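Local structure of glycoside hydrolase (Streptococcus pneumoniae serotype 4, 6ORH) at residues Gln225-Pro229 and Gly248-Gly254; Tyr18-Leu23 and Val286-Leu292; Tyr84-Thr89 and Ala148-Ile153. The protein probably hydrolyses alpha-L-fucosidic linkages in host-derived glycans, as a family 29 glycoside hydrolase of the pneumococcus. The protein carries 2 engineered substitutions. All coordinates share one frame; numbering follows the deposited sequence.

Contact 1: residues Gln225-Pro229 and Gly248-Gly254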
# COMPACT_ATOMS: atom_id res chain seq x y z
N GLN A 225 10.87 -9.22 -8.63
CA GLN A 225 10.69 -10.67 -8.75
C GLN A 225 12.06 -11.33 -8.83
O GLN A 225 12.42 -11.97 -9.82
CB GLN A 225 9.83 -10.99 -9.99
CG GLN A 225 8.40 -10.49 -9.85
CD GLN A 225 7.54 -11.34 -8.93
OE1 GLN A 225 7.90 -11.68 -7.81
NE2 GLN A 225 6.35 -11.70 -9.41
N LYS A 226 12.84 -11.15 -7.76
CA LYS A 226 14.21 -11.66 -7.68
C LYS A 226 14.64 -11.58 -6.22
O LYS A 226 14.20 -10.67 -5.50
CB LYS A 226 15.18 -10.87 -8.60
CG LYS A 226 15.20 -9.36 -8.44
CD LYS A 226 16.28 -8.73 -9.36
CE LYS A 226 16.31 -7.21 -9.29
NZ LYS A 226 17.41 -6.65 -10.13
N VAL A 227 15.52 -12.51 -5.81
CA VAL A 227 16.05 -12.57 -4.44
C VAL A 227 17.43 -13.19 -4.51
O VAL A 227 17.81 -13.74 -5.52
CB VAL A 227 15.16 -13.45 -3.54
CG1 VAL A 227 13.80 -12.80 -3.22
CG2 VAL A 227 15.00 -14.87 -4.06
N ASN A 228 18.16 -13.12 -3.39
CA ASN A 228 19.36 -13.89 -3.16
C ASN A 228 18.98 -15.09 -2.29
O ASN A 228 18.42 -14.88 -1.21
CB ASN A 228 20.38 -12.98 -2.46
CG ASN A 228 21.71 -13.69 -2.28
OD1 ASN A 228 21.74 -14.90 -2.08
ND2 ASN A 228 22.80 -12.93 -2.37
N PRO A 229 19.19 -16.34 -2.75
CA PRO A 229 18.72 -17.52 -2.03
C PRO A 229 19.30 -17.59 -0.62
O PRO A 229 18.69 -18.17 0.27
CB PRO A 229 19.21 -18.73 -2.83
CG PRO A 229 19.49 -18.18 -4.22
CD PRO A 229 19.80 -16.71 -4.04
N GLY A 248 18.71 -8.83 -6.26
CA GLY A 248 18.60 -10.29 -6.27
C GLY A 248 19.40 -11.00 -7.37
O GLY A 248 19.65 -10.44 -8.44
N THR A 249 19.83 -12.25 -7.09
CA THR A 249 20.71 -13.04 -7.95
C THR A 249 19.96 -14.08 -8.78
O THR A 249 20.53 -14.58 -9.75
CB THR A 249 21.87 -13.67 -7.16
OG1 THR A 249 21.28 -14.40 -6.09
CG2 THR A 249 22.79 -12.61 -6.60
N ILE A 250 18.73 -14.46 -8.37
CA ILE A 250 17.90 -15.40 -9.11
C ILE A 250 16.54 -14.75 -9.35
O ILE A 250 16.08 -13.95 -8.54
CB ILE A 250 17.70 -16.76 -8.39
CG1 ILE A 250 16.89 -16.58 -7.10
CG2 ILE A 250 19.07 -17.40 -8.10
CD1 ILE A 250 16.35 -17.89 -6.46
N PHE A 251 15.93 -15.09 -10.51
CA PHE A 251 14.54 -14.67 -10.75
C PHE A 251 13.63 -15.53 -9.88
O PHE A 251 13.77 -16.76 -9.84
CB PHE A 251 14.20 -14.78 -12.23
CG PHE A 251 12.94 -14.02 -12.61
CD1 PHE A 251 11.69 -14.53 -12.29
CD2 PHE A 251 13.01 -12.76 -13.17
CE1 PHE A 251 10.52 -13.81 -12.59
CE2 PHE A 251 11.85 -12.05 -13.49
CZ PHE A 251 10.60 -12.58 -13.20
N SER A 252 12.69 -14.86 -9.19
CA SER A 252 11.88 -15.55 -8.19
C SER A 252 10.49 -14.91 -8.21
O SER A 252 10.40 -13.69 -8.05
CB SER A 252 12.55 -15.32 -6.81
OG SER A 252 11.67 -15.76 -5.76
N ILE A 253 9.45 -15.73 -8.43
CA ILE A 253 8.08 -15.20 -8.35
C ILE A 253 7.61 -15.22 -6.89
O ILE A 253 7.58 -16.32 -6.30
CB ILE A 253 7.16 -16.07 -9.21
CG1 ILE A 253 7.54 -15.96 -10.69
CG2 ILE A 253 5.68 -15.73 -8.97
CD1 ILE A 253 6.81 -16.95 -11.56
N GLY A 254 7.19 -14.06 -6.36
CA GLY A 254 6.56 -14.02 -5.03
C GLY A 254 5.06 -14.33 -5.17
O GLY A 254 4.24 -13.43 -5.39

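Contact 2: residues Tyr18-Leu23 and Val286-Leu292. With EDO (1,2-ethanediol), chain L.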
# COMPACT_ATOMS: atom_id res chain seq x y z
N TYR A 18 3.82 -18.74 -16.15
CA TYR A 18 2.95 -18.54 -15.00
C TYR A 18 2.56 -17.06 -14.86
O TYR A 18 1.39 -16.77 -14.56
CB TYR A 18 3.68 -19.02 -13.73
CG TYR A 18 2.88 -19.07 -12.45
CD1 TYR A 18 1.48 -19.05 -12.43
CD2 TYR A 18 3.54 -19.20 -11.23
CE1 TYR A 18 0.78 -19.12 -11.24
CE2 TYR A 18 2.85 -19.31 -10.04
CZ TYR A 18 1.46 -19.29 -10.04
OH TYR A 18 0.81 -19.43 -8.86
N LEU A 19 3.53 -16.14 -15.06
CA LEU A 19 3.22 -14.72 -14.95
C LEU A 19 2.12 -14.35 -15.96
O LEU A 19 1.23 -13.57 -15.64
CB LEU A 19 4.50 -13.90 -15.17
CG LEU A 19 5.45 -14.01 -13.97
CD1 LEU A 19 6.83 -13.47 -14.35
CD2 LEU A 19 4.88 -13.19 -12.82
N GLY A 20 2.23 -14.93 -17.15
CA GLY A 20 1.25 -14.70 -18.21
C GLY A 20 -0.15 -15.23 -17.85
O GLY A 20 -1.18 -14.63 -18.19
N ASP A 21 -0.19 -16.36 -17.16
CA ASP A 21 -1.44 -17.03 -16.80
C ASP A 21 -2.19 -16.30 -15.68
O ASP A 21 -3.42 -16.35 -15.66
CB ASP A 21 -1.19 -18.49 -16.42
CG ASP A 21 -0.98 -19.40 -17.64
OD1 ASP A 21 -1.24 -18.94 -18.78
OD2 ASP A 21 -0.53 -20.51 -17.43
N GLU A 22 -1.46 -15.73 -14.70
CA GLU A 22 -2.00 -14.82 -13.70
C GLU A 22 -2.77 -15.48 -12.55
O GLU A 22 -2.65 -15.04 -11.40
CB GLU A 22 -2.88 -13.71 -14.30
CG GLU A 22 -2.16 -12.88 -15.35
CD GLU A 22 -3.02 -11.74 -15.91
OE1 GLU A 22 -4.26 -11.90 -15.93
OE2 GLU A 22 -2.44 -10.79 -16.42
N LEU A 23 -3.64 -16.47 -12.84
CA LEU A 23 -4.58 -16.93 -11.82
C LEU A 23 -4.45 -18.43 -11.66
O LEU A 23 -4.53 -19.17 -12.64
CB LEU A 23 -6.00 -16.63 -12.32
CG LEU A 23 -6.37 -15.15 -12.36
CD1 LEU A 23 -7.73 -14.99 -13.06
CD2 LEU A 23 -6.38 -14.56 -10.94
N VAL A 286 -2.03 -9.65 -8.90
CA VAL A 286 -1.89 -9.61 -10.35
C VAL A 286 -1.56 -8.19 -10.79
O VAL A 286 -0.74 -8.00 -11.70
CB VAL A 286 -3.18 -10.15 -11.01
CG1 VAL A 286 -3.16 -9.89 -12.51
CG2 VAL A 286 -3.29 -11.67 -10.74
N GLY A 287 -2.21 -7.20 -10.17
CA GLY A 287 -1.97 -5.80 -10.50
C GLY A 287 -0.61 -5.27 -10.01
O GLY A 287 -0.27 -4.14 -10.34
N ARG A 288 0.17 -6.10 -9.32
CA ARG A 288 1.54 -5.71 -8.95
C ARG A 288 2.55 -6.66 -9.59
O ARG A 288 3.75 -6.64 -9.25
CB ARG A 288 1.70 -5.59 -7.44
CG ARG A 288 1.02 -4.33 -6.91
CD ARG A 288 1.14 -4.22 -5.41
NE ARG A 288 0.62 -2.91 -5.04
CZ ARG A 288 0.78 -2.33 -3.86
NH1 ARG A 288 1.43 -2.94 -2.86
NH2 ARG A 288 0.33 -1.10 -3.69
N GLY A 289 2.09 -7.46 -10.55
CA GLY A 289 3.03 -8.23 -11.36
C GLY A 289 3.30 -9.63 -10.80
O GLY A 289 4.28 -10.26 -11.19
N THR A 290 2.38 -10.16 -10.00
CA THR A 290 2.61 -11.53 -9.52
C THR A 290 1.30 -12.33 -9.56
O THR A 290 0.23 -11.75 -9.44
CB THR A 290 3.26 -11.49 -8.13
OG1 THR A 290 3.98 -12.71 -7.93
CG2 THR A 290 2.26 -11.31 -7.01
N PRO A 291 1.36 -13.67 -9.65
CA PRO A 291 0.13 -14.46 -9.69
C PRO A 291 -0.61 -14.50 -8.37
O PRO A 291 -0.04 -14.44 -7.27
CB PRO A 291 0.59 -15.88 -10.07
CG PRO A 291 1.96 -15.68 -10.69
CD PRO A 291 2.54 -14.51 -9.92
N LEU A 292 -1.95 -14.61 -8.52
CA LEU A 292 -2.85 -14.84 -7.40
C LEU A 292 -3.17 -16.32 -7.35
O LEU A 292 -3.55 -16.85 -8.40
CB LEU A 292 -4.11 -14.00 -7.64
CG LEU A 292 -5.25 -14.28 -6.66
CD1 LEU A 292 -4.81 -13.93 -5.24
CD2 LEU A 292 -6.51 -13.49 -7.04
C1 EDO L . 1.55 -11.87 -13.04
O1 EDO L . 0.89 -13.09 -13.01
C2 EDO L . 0.45 -10.93 -13.23
O2 EDO L . 0.84 -9.65 -13.18

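Contact 3: residues Tyr84-Thr89 and Ala148-Ile153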
# COMPACT_ATOMS: atom_id res chain seq x y z
N TYR A 84 -4.06 -40.09 -2.14
CA TYR A 84 -3.96 -41.03 -3.25
C TYR A 84 -3.42 -42.32 -2.65
O TYR A 84 -2.83 -42.30 -1.57
CB TYR A 84 -3.08 -40.48 -4.39
CG TYR A 84 -1.60 -40.44 -4.10
CD1 TYR A 84 -1.03 -39.38 -3.39
CD2 TYR A 84 -0.76 -41.49 -4.49
CE1 TYR A 84 0.33 -39.36 -3.12
CE2 TYR A 84 0.61 -41.48 -4.21
CZ TYR A 84 1.15 -40.41 -3.50
OH TYR A 84 2.49 -40.43 -3.20
N PRO A 85 -3.63 -43.49 -3.29
CA PRO A 85 -3.19 -44.77 -2.74
C PRO A 85 -1.69 -45.07 -2.83
O PRO A 85 -1.23 -45.98 -3.53
CB PRO A 85 -4.11 -45.75 -3.50
CG PRO A 85 -4.25 -45.10 -4.84
CD PRO A 85 -4.42 -43.63 -4.53
N THR A 86 -0.92 -44.28 -2.09
CA THR A 86 0.52 -44.43 -2.04
C THR A 86 0.90 -45.84 -1.58
O THR A 86 0.20 -46.45 -0.77
CB THR A 86 1.11 -43.39 -1.07
OG1 THR A 86 2.52 -43.54 -0.99
CG2 THR A 86 0.48 -43.39 0.31
N ALA A 87 2.06 -46.29 -2.06
CA ALA A 87 2.61 -47.56 -1.62
C ALA A 87 3.31 -47.41 -0.26
O ALA A 87 3.72 -48.42 0.33
CB ALA A 87 3.59 -48.08 -2.65
N HIS A 88 3.48 -46.17 0.22
CA HIS A 88 4.55 -45.89 1.18
C HIS A 88 4.07 -45.65 2.61
O HIS A 88 4.90 -45.54 3.52
CB HIS A 88 5.46 -44.77 0.65
CG HIS A 88 6.12 -45.18 -0.61
ND1 HIS A 88 6.94 -46.30 -0.69
CD2 HIS A 88 6.04 -44.69 -1.87
CE1 HIS A 88 7.38 -46.43 -1.93
NE2 HIS A 88 6.84 -45.47 -2.66
N THR A 89 2.75 -45.53 2.80
CA THR A 89 2.16 -45.48 4.13
C THR A 89 0.80 -46.16 4.09
O THR A 89 0.17 -46.19 3.04
CB THR A 89 2.03 -44.05 4.68
OG1 THR A 89 1.41 -44.17 5.96
CG2 THR A 89 1.11 -43.19 3.84
N ALA A 148 10.19 -40.73 -2.25
CA ALA A 148 9.43 -41.79 -2.90
C ALA A 148 8.04 -41.32 -3.30
O ALA A 148 7.53 -41.75 -4.33
CB ALA A 148 9.35 -43.02 -2.02
N GLN A 149 7.41 -40.46 -2.49
CA GLN A 149 6.09 -39.97 -2.87
C GLN A 149 6.21 -39.00 -4.04
O GLN A 149 5.35 -39.03 -4.94
CB GLN A 149 5.34 -39.46 -1.64
CG GLN A 149 4.99 -40.62 -0.72
CD GLN A 149 4.08 -40.17 0.38
OE1 GLN A 149 4.18 -39.05 0.89
NE2 GLN A 149 3.20 -41.08 0.77
N LEU A 150 7.21 -38.12 -4.02
CA LEU A 150 7.45 -37.26 -5.18
C LEU A 150 7.52 -38.13 -6.45
O LEU A 150 6.92 -37.77 -7.47
CB LEU A 150 8.74 -36.46 -5.04
CG LEU A 150 8.74 -35.29 -4.03
CD1 LEU A 150 10.10 -34.62 -4.00
CD2 LEU A 150 7.66 -34.28 -4.40
N LYS A 151 8.26 -39.26 -6.38
CA LYS A 151 8.43 -40.12 -7.55
C LYS A 151 7.09 -40.72 -7.97
O LYS A 151 6.76 -40.76 -9.15
CB LYS A 151 9.46 -41.21 -7.22
CG LYS A 151 10.88 -40.65 -7.17
CD LYS A 151 11.91 -41.69 -6.75
CE LYS A 151 13.32 -41.14 -6.76
NZ LYS A 151 14.27 -42.20 -6.35
N GLU A 152 6.31 -41.20 -7.00
CA GLU A 152 5.00 -41.78 -7.29
C GLU A 152 4.11 -40.77 -8.01
O GLU A 152 3.37 -41.13 -8.93
CB GLU A 152 4.23 -42.09 -6.01
CG GLU A 152 4.61 -43.40 -5.41
CD GLU A 152 3.76 -43.78 -4.21
OE1 GLU A 152 3.45 -42.90 -3.37
OE2 GLU A 152 3.37 -44.97 -4.15
N ILE A 153 4.18 -39.52 -7.57
CA ILE A 153 3.24 -38.53 -8.07
C ILE A 153 3.70 -38.06 -9.45
O ILE A 153 2.86 -37.88 -10.36
CB ILE A 153 3.17 -37.35 -7.08
CG1 ILE A 153 2.50 -37.80 -5.77
CG2 ILE A 153 2.44 -36.16 -7.71
CD1 ILE A 153 2.81 -36.87 -4.57
O HOH W 1 8.07 -44.28 -5.21

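Contact 1: residues Gln225-Pro229 and Gly248-Gly254
Lys-226 and Val-227 run antiparallel to Phe-251 and Ile-250, and the short ladder is disturbed by a classic beta bulge, in which Thr-249 and Ile-250 both face Val-227. The bulge shows in the Val-227 carbonyl oxygen, gripped by two amides: Ile-250 N lies 3.1 Å from Val-227 O, close to the line of its C=O, whereas Thr-249 N comes from above the carbonyl plane, 3.0 Å from the same Val-227 O. Val-227 N answers with a bond to Ile-250 O. Lys-226 and Phe-251 form the adjoining non-hydrogen-bonded pair, and beyond them Ser-252 N donates to Gln-225 O over 3.0 Å, almost straight at 174°. Strand 226-227 thus adds an antiparallel partner to strand 250-259, whose other neighbours in the TIM-barrel-type sheet, 209-211 and 292-295, are parallel to it.

Among the side chains, Gln-225 bends at its second torsion (chi2 -76°), which turns the amide along the opposing strand. OE1 of Gln-225 accepts from Gly-254 N at 2.9 Å, the donor tilted 23° from the carbonyl plane, while NE2 bonds to Thr-290 OG1; held at both atoms, the buried amide has little freedom to flip. Phe-251 presents a ring face to the Gln-225 carbonyl, with Gln-225 O standing 3.4 Å above the ring plane of Phe-251, over its centre. Lys-226, on the same side of the sheet, stretches past Gly-248 until its NZ meets Pro-246 O and Gln-437 OE1. On the face of Val-227 and Ile-250, Val-227 CG2 rests on Ile-250 CG1 and on Ser-252 CB, whose hydroxyl bonds to Arg-210. Ile-250 meets Pro-229 tip to tip, CD1 of Ile-250 lying 3.9 Å from CG of Pro-229. Within the bulge, Thr-249 OG1 touches Pro-229 CD at 3.4 Å.

Contact 2: residues Tyr18-Leu23 and Val286-Leu292
Glu-22 and Leu-292 supply the one backbone hydrogen bond between Tyr-18-Leu-23 and Val-286-Leu-292: Leu-292 N donates to Glu-22 O over 3.0 Å, with an N-H...O angle of 157°. Glu-22 has just left helix 13-21 with a positive phi, and its carbonyl is aimed at the 286-292 segment. Two weaker CA-H...O contacts flank the bond, from Pro-291 CA to Glu-22 O at 3.3 Å and from Leu-23 CA to Leu-292 O.

The ring contact belongs to Tyr-18 and Pro-291. With CG anti to the backbone N (chi1 -172°), Tyr-18 swings its ring across the proline, and Pro-291 CG sits over the centre of the Tyr-18 face, 3.5 Å from the centroid and only 6° off the normal, a CH-pi contact. The phenol OH is held by Glu-255 OE2.

Leu-23 and Leu-292 form a parallel bridge where strands 23-27 and 292-295 start side by side, the pairing that joins the first and last strands of a TIM barrel.

Apolar packing fills in around this seam. Leu-23 CD2 lies 4.0 Å from Leu-292 CB and also touches Val-286 CG2, while Leu-19 CD2 reaches Pro-291 CD.

A charged side chain adds a van der Waals contact: Glu-22, extended, crosses Val-286 at about a right angle, its CD 3.9 Å from Val-286 CG1, and its OE2 forms a salt bridge with Lys-416, a residue of the F5/8 type C sequence region.

A bound 1,2-ethanediol, probably from the crystallisation liquor, bridges the two segments through backbone carbonyls: its O1 donates to Leu-19 O at 2.7 Å, and its O2 donates to Val-286 O at 2.7 Å.

Contact 3: residues Tyr84-Thr89 and Ala148-Ile153
Tyr-84 and Glu-152 meet because of their torsions: Tyr-84 CG lies between its backbone N and carbonyl carbon (chi1 73°), which sends the ring toward the helix, while Glu-152 leaves helix 139-154 with CG anti to the carbonyl carbon (chi1 -83°) and stays extended, driving its carboxylate into the turn. There OE1 of Glu-152 accepts two hydroxyls, Tyr-84 OH at 2.7 Å on its anti side and Thr-86 OG1 at 2.6 Å on its syn side. OE2 of Glu-152 uses its syn lone pair for Ala-87 N, 2.8 Å away. Three bonds thus fix the carboxylate's rotation. Thr-86 OG1 in turn accepts from Gln-149 NE2 at 3.1 Å, near the amide plane, and from His-88 N in an ST turn. The His-88 ring lies between two methyls, Ala-148 CB over one face, 3.8 Å from the ring centroid, and Ala-87 CB over the other; a water bridges His-88 NE2 and Ala-148 O. Ile-153 CG1 packs on Tyr-84 CZ. The contact ties the loop that follows strand 70-74 to one side of helix 139-154, which leans on barrel strand 119-124 through Gln-149, Leu-150 and Ile-153 and on helix 185-196 through Leu-150 and Lys-151.

Overall arrangement
Contacts 1 and 2 are neighbours in one barrel, with centres 16 Å apart. They join where Thr-290 OG1 lies 2.7 Å from Gly-254 O, a probable hydrogen bond, and where Ile-253 CG2 packs on Pro-291 CD at 3.5 Å. Contact 3 is remote, its centre about 31 Å from each of the others and its nearest atoms about 17 Å from contact 2. Along the chain, contact 2 encloses both others, and contact 3 closes before contact 1 opens. Neither of the first two touches the bound glycan: Gly-254 and the side chain of Leu-292 each stay about 11 Å from galactose, and that of Tyr-18 about 12 Å from fucose.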